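Exo-beta-1,3-galactanase (Bifidobacterium bifidum, PDB 5FLW) probably hydrolyses beta-1,3-linked galactans from the chain end to release galactose, as a member of glycoside hydrolase family 43. Local coordinates at residues T31-G36 with C50-D55. Numbering follows the deposited sequence.
Sequences TWYAYG and CYTTTD
Tyr51 O receives the amide of Ala34, with N to O at 2.8 Å and an almost straight N-H...O angle of 172°. Tyr51 N returns a bond to Ala34 O. Trp32 and Thr53 form a second hydrogen-bonded pair in the same way. Between these pairs Tyr33 faces Thr52, their CA atoms 4.6 Å apart. The two side chains run side by side. Thr52 CG2 lies over one face of the Tyr33 ring, 3.7 Å from its centroid, in a CH-pi contact. Thr52 holds this methyl anti to its own carbonyl carbon (OG1 at chi1 52°), while OG1 bonds His62 on the next strand. Thr31 CG2 packs against Thr52 CB at 3.6 Å. Replacing Tyr33 by an alanine would probably leave the Thr52 methyl without its aromatic cover. On the face of the sheet that carries Tyr33 and Thr52, Cys50 SG approaches the Tyr35 ring obliquely, 3.9 Å from CE1. Tyr35 OH bonds Pro119 O. Where the strand ends, Thr53 OG1 accepts from Asp55 N in an ST turn and also hydrogen-bonds to Ala58 O. The paired segments are the two central strands of a four-stranded antiparallel sheet, one blade of the five-bladed beta-propeller characteristic of family 43.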
# COMPACT_ATOMS: atom_id res chain seq x y z
N THR A 31 -0.34 7.61 16.99
CA THR A 31 -1.07 8.18 15.87
C THR A 31 -0.78 7.42 14.59
O THR A 31 0.37 7.04 14.32
CB THR A 31 -0.65 9.65 15.74
OG1 THR A 31 -1.01 10.33 16.95
CG2 THR A 31 -1.29 10.33 14.54
N TRP A 32 -1.83 7.19 13.78
CA TRP A 32 -1.70 6.60 12.45
C TRP A 32 -1.43 7.69 11.42
O TRP A 32 -2.09 8.74 11.42
CB TRP A 32 -2.96 5.82 12.06
CG TRP A 32 -3.03 4.47 12.78
CD1 TRP A 32 -3.72 4.18 13.93
CD2 TRP A 32 -2.38 3.25 12.38
NE1 TRP A 32 -3.52 2.86 14.28
CE2 TRP A 32 -2.72 2.27 13.34
CE3 TRP A 32 -1.57 2.90 11.29
CZ2 TRP A 32 -2.26 0.95 13.25
CZ3 TRP A 32 -1.10 1.59 11.21
CH2 TRP A 32 -1.46 0.63 12.17
N TYR A 33 -0.45 7.44 10.55
CA TYR A 33 -0.11 8.34 9.46
C TYR A 33 -0.44 7.65 8.14
O TYR A 33 0.08 6.56 7.87
CB TYR A 33 1.39 8.66 9.48
CG TYR A 33 1.79 9.53 10.65
CD1 TYR A 33 1.79 9.01 11.94
CD2 TYR A 33 2.14 10.87 10.46
CE1 TYR A 33 2.14 9.80 13.03
CE2 TYR A 33 2.50 11.68 11.54
CZ TYR A 33 2.49 11.14 12.83
OH TYR A 33 2.84 11.90 13.93
N ALA A 34 -1.27 8.30 7.32
CA ALA A 34 -1.57 7.82 5.97
C ALA A 34 -0.84 8.69 4.94
O ALA A 34 -0.77 9.92 5.08
CB ALA A 34 -3.08 7.87 5.69
N TYR A 35 -0.32 8.05 3.89
CA TYR A 35 0.32 8.76 2.78
C TYR A 35 -0.41 8.35 1.51
O TYR A 35 -0.40 7.17 1.16
CB TYR A 35 1.82 8.41 2.70
CG TYR A 35 2.55 8.74 4.00
CD1 TYR A 35 3.10 10.03 4.23
CD2 TYR A 35 2.63 7.80 5.04
CE1 TYR A 35 3.74 10.36 5.43
CE2 TYR A 35 3.26 8.13 6.26
CZ TYR A 35 3.82 9.40 6.45
OH TYR A 35 4.44 9.72 7.63
N GLY A 36 -1.05 9.30 0.82
CA GLY A 36 -1.90 8.97 -0.31
C GLY A 36 -1.55 9.74 -1.57
O GLY A 36 -0.87 10.78 -1.54
N CYS A 50 -0.48 13.75 3.18
CA CYS A 50 -0.36 13.10 4.48
C CYS A 50 -1.57 13.44 5.34
O CYS A 50 -1.97 14.61 5.42
CB CYS A 50 0.93 13.54 5.20
SG CYS A 50 1.15 12.86 6.84
N TYR A 51 -2.15 12.41 5.99
CA TYR A 51 -3.23 12.59 6.97
C TYR A 51 -2.92 11.78 8.23
O TYR A 51 -2.26 10.74 8.16
CB TYR A 51 -4.59 12.10 6.44
CG TYR A 51 -4.96 12.73 5.12
CD1 TYR A 51 -4.54 12.15 3.91
CD2 TYR A 51 -5.70 13.92 5.08
CE1 TYR A 51 -4.83 12.75 2.69
CE2 TYR A 51 -5.98 14.53 3.86
CZ TYR A 51 -5.56 13.92 2.68
OH TYR A 51 -5.87 14.52 1.48
N THR A 52 -3.40 12.26 9.37
CA THR A 52 -3.29 11.49 10.61
C THR A 52 -4.66 11.18 11.19
O THR A 52 -5.65 11.89 10.95
CB THR A 52 -2.44 12.21 11.67
OG1 THR A 52 -2.94 13.54 11.84
CG2 THR A 52 -0.97 12.26 11.25
N THR A 53 -4.71 10.10 11.97
CA THR A 53 -5.94 9.69 12.64
C THR A 53 -5.58 8.87 13.87
O THR A 53 -4.51 8.25 13.95
CB THR A 53 -6.87 8.88 11.70
OG1 THR A 53 -8.18 8.77 12.27
CG2 THR A 53 -6.29 7.48 11.42
N THR A 54 -6.50 8.87 14.83
CA THR A 54 -6.45 7.89 15.90
C THR A 54 -7.63 6.93 15.87
O THR A 54 -7.64 5.95 16.63
CB THR A 54 -6.37 8.58 17.26
OG1 THR A 54 -7.53 9.40 17.45
CG2 THR A 54 -5.10 9.45 17.34
N ASP A 55 -8.62 7.16 14.98
CA ASP A 55 -9.82 6.34 14.98
C ASP A 55 -10.28 5.87 13.61
O ASP A 55 -11.27 5.14 13.54
CB ASP A 55 -10.98 7.04 15.70
CG ASP A 55 -11.35 8.38 15.07
OD1 ASP A 55 -10.83 8.72 13.97
OD2 ASP A 55 -12.17 9.09 15.72